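Local atomic coordinates of putative nisin-resistance protein (PDB entry 4Y68), a protein that probably cleaves the lantibiotic nisin as a family S41 serine peptidase, giving Streptococcus agalactiae resistance to it. Residues Q92-K96 with E97-R101; I194-N198 with I199-A203; H224-A227 with S228-M232. All blocks are in the same frame, centred on the assembly; numbering follows the deposited sequence.

Contact 1 (Q92-K96 with E97-R101)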
ATOM      1  N   GLN A  92      -4.406  -0.588 -12.366  1.00 23.78           N
ATOM      2  CA  GLN A  92      -3.988  -1.501 -13.439  1.00 26.04           C
ATOM      3  C   GLN A  92      -4.710  -2.838 -13.383  1.00 27.01           C
ATOM      4  O   GLN A  92      -5.394  -3.149 -12.406  1.00 26.94           O
ATOM      5  CB  GLN A  92      -2.475  -1.748 -13.386  1.00 30.16           C
ATOM      6  CG  GLN A  92      -1.980  -2.285 -12.061  1.00 32.25           C
ATOM      7  CD  GLN A  92      -0.463  -2.333 -11.985  1.00 38.99           C
ATOM      8  OE1 GLN A  92       0.201  -2.465 -13.004  1.00 40.10           O
ATOM      9  NE2 GLN A  92       0.089  -2.215 -10.774  1.00 29.60           N
ATOM     10  N   ILE A  93      -4.557  -3.614 -14.450  1.00 27.99           N
ATOM     11  CA  ILE A  93      -5.050  -4.978 -14.528  1.00 28.68           C
ATOM     12  C   ILE A  93      -3.846  -5.922 -14.508  1.00 34.98           C
ATOM     13  O   ILE A  93      -2.969  -5.854 -15.365  1.00 35.09           O
ATOM     14  CB  ILE A  93      -5.904  -5.238 -15.807  1.00 31.67           C
ATOM     15  CG1 ILE A  93      -5.175  -4.745 -17.067  1.00 46.62           C
ATOM     16  CG2 ILE A  93      -7.238  -4.544 -15.730  1.00 31.49           C
ATOM     17  CD1 ILE A  93      -5.656  -3.366 -17.616  1.00 33.19           C
ATOM     18  N   LEU A  94      -3.785  -6.785 -13.509  1.00 34.87           N
ATOM     19  CA  LEU A  94      -2.738  -7.789 -13.471  1.00 31.27           C
ATOM     20  C   LEU A  94      -3.307  -9.156 -13.862  1.00 31.41           C
ATOM     21  O   LEU A  94      -4.315  -9.598 -13.321  1.00 29.40           O
ATOM     22  CB  LEU A  94      -2.111  -7.826 -12.085  1.00 35.46           C
ATOM     23  CG  LEU A  94      -1.709  -6.425 -11.615  1.00 35.06           C
ATOM     24  CD1 LEU A  94      -1.357  -6.420 -10.146  1.00 33.87           C
ATOM     25  CD2 LEU A  94      -0.543  -5.919 -12.459  1.00 40.50           C
ATOM     26  N   SER A  95      -2.675  -9.806 -14.832  1.00 31.55           N
ATOM     27  CA  SER A  95      -3.060 -11.149 -15.194  1.00 31.38           C
ATOM     28  C   SER A  95      -2.731 -12.055 -14.013  1.00 35.10           C
ATOM     29  O   SER A  95      -1.943 -11.684 -13.128  1.00 33.73           O
ATOM     30  CB  SER A  95      -2.325 -11.606 -16.456  1.00 32.15           C
ATOM     31  OG  SER A  95      -0.939 -11.755 -16.195  1.00 32.52           O
ATOM     32  N   LYS A  96      -3.342 -13.230 -14.002  1.00 29.91           N
ATOM     33  CA  LYS A  96      -3.085 -14.223 -12.964  1.00 32.75           C
ATOM     34  C   LYS A  96      -1.596 -14.517 -12.808  1.00 35.37           C
ATOM     35  O   LYS A  96      -1.097 -14.610 -11.699  1.00 32.52           O
ATOM     36  CB  LYS A  96      -3.833 -15.524 -13.269  1.00 34.84           C
ATOM     37  CG  LYS A  96      -3.886 -16.468 -12.071  1.00 46.36           C
ATOM     38  CD  LYS A  96      -4.474 -17.839 -12.391  1.00 39.23           C
ATOM     39  CE  LYS A  96      -4.580 -18.668 -11.101  1.00 52.10           C
ATOM     40  NZ  LYS A  96      -5.155 -20.031 -11.299  1.00 53.05           N
ATOM     41  N   GLU A  97      -0.887 -14.645 -13.925  1.00 39.57           N
ATOM     42  CA  GLU A  97       0.529 -14.982 -13.884  1.00 38.25           C
ATOM     43  C   GLU A  97       1.352 -13.853 -13.262  1.00 40.36           C
ATOM     44  O   GLU A  97       2.208 -14.107 -12.409  1.00 41.36           O
ATOM     45  CB  GLU A  97       1.044 -15.315 -15.287  1.00 35.69           C
ATOM     46  CG  GLU A  97       2.544 -15.621 -15.343  1.00 57.31           C
ATOM     47  CD  GLU A  97       2.957 -16.871 -14.540  1.00 63.12           C
ATOM     48  OE1 GLU A  97       2.103 -17.761 -14.324  1.00 67.73           O
ATOM     49  OE2 GLU A  97       4.142 -16.960 -14.127  1.00 59.47           O
ATOM     50  N   THR A  98       1.089 -12.621 -13.695  1.00 36.23           N
ATOM     51  CA  THR A  98       1.753 -11.426 -13.172  1.00 34.47           C
ATOM     52  C   THR A  98       1.519 -11.283 -11.663  1.00 38.67           C
ATOM     53  O   THR A  98       2.414 -10.886 -10.919  1.00 34.49           O
ATOM     54  CB  THR A  98       1.246 -10.134 -13.871  1.00 33.43           C
ATOM     55  OG1 THR A  98       1.414 -10.229 -15.293  1.00 40.84           O
ATOM     56  CG2 THR A  98       1.980  -8.926 -13.368  1.00 34.52           C
ATOM     57  N   VAL A  99       0.300 -11.596 -11.224  1.00 34.68           N
ATOM     58  CA  VAL A  99      -0.054 -11.502  -9.814  1.00 37.56           C
ATOM     59  C   VAL A  99       0.762 -12.501  -8.983  1.00 40.88           C
ATOM     60  O   VAL A  99       1.183 -12.187  -7.873  1.00 38.22           O
ATOM     61  CB  VAL A  99      -1.562 -11.754  -9.590  1.00 38.52           C
ATOM     62  CG1 VAL A  99      -1.847 -12.089  -8.132  1.00 35.10           C
ATOM     63  CG2 VAL A  99      -2.367 -10.553 -10.036  1.00 31.63           C
ATOM     64  N   ARG A 100       0.997 -13.694  -9.527  1.00 35.54           N
ATOM     65  CA  ARG A 100       1.765 -14.698  -8.798  1.00 40.02           C
ATOM     66  C   ARG A 100       3.263 -14.395  -8.769  1.00 42.83           C
ATOM     67  O   ARG A 100       3.892 -14.550  -7.725  1.00 44.40           O
ATOM     68  CB  ARG A 100       1.544 -16.092  -9.373  1.00 42.76           C
ATOM     69  CG  ARG A 100       1.271 -17.102  -8.277  1.00 51.56           C
ATOM     70  CD  ARG A 100       1.109 -18.503  -8.806  1.00 56.41           C
ATOM     71  NE  ARG A 100       2.385 -19.098  -9.190  1.00 65.58           N
ATOM     72  CZ  ARG A 100       3.229 -19.682  -8.339  1.00 65.97           C
ATOM     73  NH1 ARG A 100       2.945 -19.739  -7.039  1.00 57.68           N
ATOM     74  NH2 ARG A 100       4.366 -20.203  -8.789  1.00 59.89           N
ATOM     75  N   ARG A 101       3.835 -13.972  -9.897  1.00 36.60           N
ATOM     76  CA  ARG A 101       5.248 -13.610  -9.925  1.00 40.78           C
ATOM     77  C   ARG A 101       5.513 -12.482  -8.933  1.00 43.17           C
ATOM     78  O   ARG A 101       6.520 -12.489  -8.235  1.00 44.43           O
ATOM     79  CB  ARG A 101       5.702 -13.198 -11.330  1.00 47.17           C
ATOM     80  CG  ARG A 101       5.359 -14.216 -12.428  1.00 55.04           C
ATOM     81  CD  ARG A 101       6.390 -14.244 -13.570  1.00 64.59           C
ATOM     82  NE  ARG A 101       6.796 -12.914 -14.031  1.00 67.78           N
ATOM     83  CZ  ARG A 101       6.281 -12.293 -15.092  1.00 78.75           C
ATOM     84  NH1 ARG A 101       5.322 -12.871 -15.816  1.00 67.18           N
ATOM     85  NH2 ARG A 101       6.726 -11.088 -15.431  1.00 77.06           N
TER
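Ser-95 faces Thr-98 across the first turn of helix 96-103 in a local N-cap contact, with a hydrophobic staple beside it, at the protein surface where strand 92-94 runs into the helix. Ser-95 holds the N-cap position. Its chi1 of 68° sets OG between its own backbone N and carbonyl carbon, turned to the first helical residues, and Ser-95 OG lies 2.9 Å from Thr-98 OG1 in a hydrogen bond that either hydroxyl could donate. The main chain takes up the helix directly: Val-99 N donates a hydrogen bond to Ser-95 O at 2.9 Å, arriving almost in line with the carbonyl, and Arg-100 N follows to Lys-96 O at 3.2 Å. The staple joins the residue before the cap, Leu-94, to the fourth helical residue, Val-99. Leu-94 CB sits 3.4 Å from Val-99 CG2, tighter than usual for two carbons, and the same methyl also rests on Ser-95 O. Lys-96 and Glu-97 turn outward. Leu-94 is backbone-bonded to Arg-267 of strand 267-276, which Val-99 also touches, while Ser-95 meets Arg-76 of helix 72-87. While Thr-98 OG1 serves Ser-95, its methyl CG2, anti to the backbone N, reaches Leu-94 CD2 at 4.0 Å, the two side chains crossing nearly at right angles.

Contact 2 (I194-N198 with I199-A203)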
ATOM      1  N   ILE A 194      -8.882   4.856   8.039  1.00 25.42           N
ATOM      2  CA  ILE A 194      -8.212   3.619   8.436  1.00 26.13           C
ATOM      3  C   ILE A 194      -7.624   3.810   9.850  1.00 24.58           C
ATOM      4  O   ILE A 194      -6.770   4.665  10.060  1.00 23.27           O
ATOM      5  CB  ILE A 194      -7.110   3.217   7.450  1.00 26.14           C
ATOM      6  CG1 ILE A 194      -7.692   2.949   6.058  1.00 24.91           C
ATOM      7  CG2 ILE A 194      -6.316   2.022   7.985  1.00 26.07           C
ATOM      8  CD1 ILE A 194      -8.776   1.858   6.021  1.00 28.62           C
ATOM      9  N   THR A 195      -8.138   3.055  10.817  1.00 24.76           N
ATOM     10  CA  THR A 195      -7.666   3.091  12.199  1.00 26.64           C
ATOM     11  C   THR A 195      -6.984   1.774  12.490  1.00 27.37           C
ATOM     12  O   THR A 195      -7.084   0.834  11.700  1.00 28.13           O
ATOM     13  CB  THR A 195      -8.814   3.273  13.255  1.00 28.81           C
ATOM     14  OG1 THR A 195      -9.645   2.099  13.266  1.00 32.67           O
ATOM     15  CG2 THR A 195      -9.670   4.471  12.943  1.00 30.44           C
ATOM     16  N   MET A 196      -6.330   1.690  13.638  1.00 26.09           N
ATOM     17  CA  MET A 196      -5.676   0.455  14.009  1.00 28.44           C
ATOM     18  C   MET A 196      -6.711  -0.670  14.144  1.00 28.27           C
ATOM     19  O   MET A 196      -6.410  -1.803  13.831  1.00 31.17           O
ATOM     20  CB  MET A 196      -4.861   0.649  15.294  1.00 28.44           C
ATOM     21  CG  MET A 196      -3.933  -0.514  15.644  1.00 27.58           C
ATOM     22  SD  MET A 196      -2.794  -1.037  14.337  1.00 26.89           S
ATOM     23  CE  MET A 196      -1.617   0.296  14.340  1.00 21.40           C
ATOM     24  N   LYS A 197      -7.942  -0.355  14.543  1.00 33.20           N
ATOM     25  CA  LYS A 197      -9.034  -1.356  14.571  1.00 33.32           C
ATOM     26  C   LYS A 197      -9.410  -1.970  13.208  1.00 32.00           C
ATOM     27  O   LYS A 197      -9.699  -3.158  13.109  1.00 33.16           O
ATOM     28  CB  LYS A 197     -10.290  -0.741  15.181  1.00 32.90           C
ATOM     29  CG  LYS A 197     -10.077  -0.165  16.553  1.00 40.71           C
ATOM     30  CD  LYS A 197     -11.003   1.033  16.814  1.00 50.55           C
ATOM     31  CE  LYS A 197     -12.389   0.627  17.345  1.00 56.35           C
ATOM     32  NZ  LYS A 197     -13.244  -0.133  16.377  1.00 58.79           N
ATOM     33  N   ASN A 198      -9.442  -1.172  12.151  1.00 33.28           N
ATOM     34  CA  ASN A 198      -9.678  -1.740  10.824  1.00 32.83           C
ATOM     35  C   ASN A 198      -8.563  -2.702  10.356  1.00 34.51           C
ATOM     36  O   ASN A 198      -8.663  -3.273   9.264  1.00 36.94           O
ATOM     37  CB  ASN A 198      -9.833  -0.644   9.765  1.00 28.80           C
ATOM     38  CG  ASN A 198     -10.841   0.410  10.144  1.00 33.75           C
ATOM     39  OD1 ASN A 198     -10.569   1.600   9.982  1.00 33.22           O
ATOM     40  ND2 ASN A 198     -12.003  -0.007  10.659  1.00 30.75           N
ATOM     41  N   ILE A 199      -7.499  -2.850  11.150  1.00 28.67           N
ATOM     42  CA  ILE A 199      -6.387  -3.719  10.778  1.00 27.84           C
ATOM     43  C   ILE A 199      -6.608  -5.082  11.405  1.00 33.39           C
ATOM     44  O   ILE A 199      -6.725  -5.181  12.619  1.00 33.84           O
ATOM     45  CB  ILE A 199      -5.021  -3.161  11.246  1.00 28.37           C
ATOM     46  CG1 ILE A 199      -4.849  -1.704  10.814  1.00 25.97           C
ATOM     47  CG2 ILE A 199      -3.871  -4.029  10.711  1.00 27.26           C
ATOM     48  CD1 ILE A 199      -4.609  -1.541   9.329  1.00 21.54           C
ATOM     49  N   PRO A 200      -6.682  -6.138  10.586  1.00 35.01           N
ATOM     50  CA  PRO A 200      -6.970  -7.476  11.122  1.00 38.05           C
ATOM     51  C   PRO A 200      -5.837  -8.054  11.956  1.00 33.96           C
ATOM     52  O   PRO A 200      -5.221  -9.021  11.536  1.00 39.26           O
ATOM     53  CB  PRO A 200      -7.182  -8.319   9.858  1.00 36.34           C
ATOM     54  CG  PRO A 200      -7.631  -7.346   8.840  1.00 38.93           C
ATOM     55  CD  PRO A 200      -6.831  -6.098   9.124  1.00 35.81           C
ATOM     56  N   LEU A 201      -5.569  -7.475  13.117  1.00 33.15           N
ATOM     57  CA  LEU A 201      -4.491  -7.949  13.973  1.00 36.35           C
ATOM     58  C   LEU A 201      -4.742  -9.379  14.457  1.00 40.67           C
ATOM     59  O   LEU A 201      -3.806 -10.173  14.569  1.00 40.25           O
ATOM     60  CB  LEU A 201      -4.310  -7.020  15.176  1.00 31.30           C
ATOM     61  CG  LEU A 201      -3.845  -5.593  14.902  1.00 31.30           C
ATOM     62  CD1 LEU A 201      -3.528  -4.923  16.198  1.00 25.44           C
ATOM     63  CD2 LEU A 201      -2.644  -5.546  13.977  1.00 29.22           C
ATOM     64  N   GLU A 202      -6.004  -9.693  14.754  1.00 40.53           N
ATOM     65  CA  GLU A 202      -6.380 -11.026  15.225  1.00 36.45           C
ATOM     66  C   GLU A 202      -5.791 -12.102  14.300  1.00 39.77           C
ATOM     67  O   GLU A 202      -5.177 -13.053  14.762  1.00 43.23           O
ATOM     68  CB  GLU A 202      -7.910 -11.158  15.324  1.00 40.64           C
ATOM     69  CG  GLU A 202      -8.564 -10.393  16.511  1.00 35.52           C
ATOM     70  CD  GLU A 202      -8.674  -8.872  16.282  1.00 39.03           C
ATOM     71  OE1 GLU A 202      -8.534  -8.415  15.124  1.00 37.63           O
ATOM     72  OE2 GLU A 202      -8.892  -8.128  17.267  1.00 40.01           O
ATOM     73  N   ALA A 203      -5.962 -11.926  12.995  1.00 38.44           N
ATOM     74  CA  ALA A 203      -5.358 -12.803  12.001  1.00 35.80           C
ATOM     75  C   ALA A 203      -3.832 -12.999  12.149  1.00 37.83           C
ATOM     76  O   ALA A 203      -3.319 -14.061  11.837  1.00 38.77           O
ATOM     77  CB  ALA A 203      -5.656 -12.281  10.629  1.00 39.51           C
TER
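Ile-199 folds back over the chain that precedes it, closing a type I beta turn, Met-196 to Ile-199, just after strand 191-195. From its base outward, Ile-199 CB lies 3.2 Å from Met-196 O. CG1, placed beside the backbone N by a chi1 of -51°, runs over two carbonyl oxygens and meets Thr-195 O at 3.5 Å; flanking it, Met-196 SD approaches this same Ile-199 CG1 to 4.1 Å. At the tip, Ile-199 CD1 meets Ile-194 CG2 at 4.2 Å, the two side chains roughly perpendicular. Met-196 and Ile-199 both lie on Ile-169 of helix 165-171. The turn bond runs from Ile-199 N to Met-196 O at 3.1 Å, the donor standing well above the carbonyl plane. Just before the turn, Thr-195 N donates to Asn-198 OD1 at 3.0 Å, bracing the asparagine against the strand end. Pro-200 then centres an inverse gamma turn, and its ring lies beside a bound MES molecule. Apolar side chains pack against the turn, while Met-196 O receives Ile-199 N and Arg-208, and Ile-199 O receives Leu-201 N and Arg-208; the guanidinium, also paired with Glu-202, would probably polarise both carbonyls and tie the following loop to the turn.

Contact 3 (H224-A227 with S228-M232)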
ATOM      1  N   HIS A 224      12.983   7.354  -3.559  1.00 24.76           N
ATOM      2  CA  HIS A 224      12.058   7.578  -4.668  1.00 26.36           C
ATOM      3  C   HIS A 224      11.198   6.354  -5.004  1.00 29.95           C
ATOM      4  O   HIS A 224      10.134   6.483  -5.609  1.00 26.50           O
ATOM      5  CB  HIS A 224      12.827   8.017  -5.924  1.00 32.62           C
ATOM      6  CG  HIS A 224      13.243   9.457  -5.910  1.00 38.99           C
ATOM      7  ND1 HIS A 224      12.410  10.470  -5.480  1.00 39.95           N
ATOM      8  CD2 HIS A 224      14.411  10.054  -6.261  1.00 40.05           C
ATOM      9  CE1 HIS A 224      13.043  11.629  -5.574  1.00 39.03           C
ATOM     10  NE2 HIS A 224      14.257  11.404  -6.046  1.00 40.88           N
ATOM     11  N   LYS A 225      11.652   5.166  -4.618  1.00 31.11           N
ATOM     12  CA  LYS A 225      10.919   3.942  -4.941  1.00 28.22           C
ATOM     13  C   LYS A 225       9.856   3.606  -3.888  1.00 24.03           C
ATOM     14  O   LYS A 225       8.927   2.847  -4.159  1.00 22.72           O
ATOM     15  CB  LYS A 225      11.881   2.763  -5.100  1.00 24.77           C
ATOM     16  CG  LYS A 225      12.744   2.805  -6.365  1.00 34.87           C
ATOM     17  CD  LYS A 225      13.215   1.382  -6.736  1.00 40.38           C
ATOM     18  CE  LYS A 225      14.371   1.379  -7.740  1.00 58.47           C
ATOM     19  NZ  LYS A 225      14.157   2.311  -8.893  1.00 61.24           N
ATOM     20  N   THR A 226       9.990   4.169  -2.696  1.00 23.45           N
ATOM     21  CA  THR A 226       8.997   3.945  -1.630  1.00 21.99           C
ATOM     22  C   THR A 226       7.595   4.248  -2.123  1.00 19.14           C
ATOM     23  O   THR A 226       7.298   5.395  -2.422  1.00 25.39           O
ATOM     24  CB  THR A 226       9.302   4.823  -0.401  1.00 18.88           C
ATOM     25  OG1 THR A 226      10.615   4.513   0.068  1.00 22.50           O
ATOM     26  CG2 THR A 226       8.262   4.569   0.723  1.00 16.31           C
ATOM     27  N   ALA A 227       6.720   3.253  -2.186  1.00 18.79           N
ATOM     28  CA  ALA A 227       5.430   3.473  -2.844  1.00 22.72           C
ATOM     29  C   ALA A 227       4.231   2.790  -2.194  1.00 21.02           C
ATOM     30  O   ALA A 227       4.351   1.744  -1.568  1.00 21.75           O
ATOM     31  CB  ALA A 227       5.515   3.016  -4.319  1.00 19.51           C
ATOM     32  N   SER A 228       3.065   3.391  -2.384  1.00 18.61           N
ATOM     33  CA  SER A 228       1.804   2.683  -2.220  1.00 21.36           C
ATOM     34  C   SER A 228       1.562   2.324  -0.748  1.00 18.17           C
ATOM     35  O   SER A 228       1.554   3.214   0.099  1.00 19.71           O
ATOM     36  CB  SER A 228       1.789   1.438  -3.116  1.00 21.23           C
ATOM     37  OG  SER A 228       0.459   1.089  -3.474  1.00 27.82           O
ATOM     38  N   SER A 229       1.386   1.039  -0.446  1.00 21.95           N
ATOM     39  CA  SER A 229       1.195   0.600   0.940  1.00 17.91           C
ATOM     40  C   SER A 229       2.285   1.163   1.847  1.00 20.62           C
ATOM     41  O   SER A 229       2.043   1.509   3.012  1.00 24.56           O
ATOM     42  CB  SER A 229       1.203  -0.927   1.028  1.00 20.98           C
ATOM     43  OG  SER A 229      -0.034  -1.504   0.648  1.00 16.75           O
ATOM     44  N   ALA A 230       3.494   1.221   1.305  1.00 19.43           N
ATOM     45  CA  ALA A 230       4.642   1.734   2.022  1.00 19.06           C
ATOM     46  C   ALA A 230       4.463   3.216   2.275  1.00 18.46           C
ATOM     47  O   ALA A 230       4.824   3.713   3.335  1.00 18.14           O
ATOM     48  CB  ALA A 230       5.934   1.469   1.231  1.00 17.48           C
ATOM     49  N   GLU A 231       3.916   3.932   1.289  1.00 17.99           N
ATOM     50  CA  GLU A 231       3.651   5.351   1.484  1.00 18.80           C
ATOM     51  C   GLU A 231       2.543   5.559   2.538  1.00 19.63           C
ATOM     52  O   GLU A 231       2.665   6.423   3.389  1.00 16.49           O
ATOM     53  CB  GLU A 231       3.273   6.011   0.174  1.00 21.17           C
ATOM     54  CG  GLU A 231       4.440   6.218  -0.741  1.00 18.40           C
ATOM     55  CD  GLU A 231       4.015   6.779  -2.056  1.00 18.95           C
ATOM     56  OE1 GLU A 231       3.330   6.048  -2.821  1.00 22.15           O
ATOM     57  OE2 GLU A 231       4.335   7.957  -2.308  1.00 21.12           O
ATOM     58  N   MET A 232       1.493   4.739   2.499  1.00 20.18           N
ATOM     59  CA  MET A 232       0.415   4.857   3.485  1.00 19.86           C
ATOM     60  C   MET A 232       0.859   4.391   4.873  1.00 23.65           C
ATOM     61  O   MET A 232       0.321   4.854   5.880  1.00 23.15           O
ATOM     62  CB  MET A 232      -0.830   4.076   3.052  1.00 17.52           C
ATOM     63  CG  MET A 232      -1.944   5.008   2.525  1.00 25.66           C
ATOM     64  SD  MET A 232      -1.388   5.869   1.035  1.00 23.17           S
ATOM     65  CE  MET A 232      -1.444   4.432  -0.048  1.00 19.76           C
TER
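Glu-231 OE1, packed 3.3 Å from Ala-227 CA, is gripped by two backbone donors: Ser-228 N at 2.7 Å, in a nearly straight bond to the anti lone pair, and Tyr-253 N. The other oxygen, OE2, takes bonds from Thr-250 OG1 and Gly-252 N, so the buried carboxylate is fixed in rotation. The side chain gets there by running extended from a CG that lies anti to the carbonyl carbon (chi1 -75°), which carries Glu-231 CG to 3.4 Å from Thr-226 O. Ala-230 N bonds to Ala-227 O at 3.0 Å, with the donor above the carbonyl plane, and Thr-226 CG2 touches Ala-230 CB at 3.9 Å. Ser-228, at the N-cap position, has a positive phi of 68°, a sharp bend that the Glu-231 bond to its N helps hold. Its OG is hydrogen-bonded to His-90 NE2 and makes no cap, consistent with the catalytic Ser-His pair of a family S41 peptidase. Thr-226 OG1 bonds to Leu-157 O. The bend thus links the end of strand 218-222 to helix 229-235: Thr-226 and Ala-227 are backbone-bonded to Ala-251 and Asn-160, past strands 243-247 and 152-156, while Ser-229 and Met-232 lie on Met-165 of helix 165-171.

Overall arrangement
The three contacts come in series along the chain, each a local contact within one continuous stretch. Contact 1 and contact 2 both reach the antiparallel sheet, through strands 92-94 and 191-195, with centres 26 Å apart. Contact 3 belongs instead to the mixed sheet, following its strand 218-222; its centre is 20 Å from that of either other contact, and its nearest atoms come within about 8 Å of contact 1 and 7 Å of contact 2. None touch. Helix 165-171 bridges the two later ones, packing on Met-196 and Ile-199 as well as on Ser-229 and Met-232. Contact 3, with the probable active site, is buried, whereas contact 1 is at the surface and contact 2 partly buried.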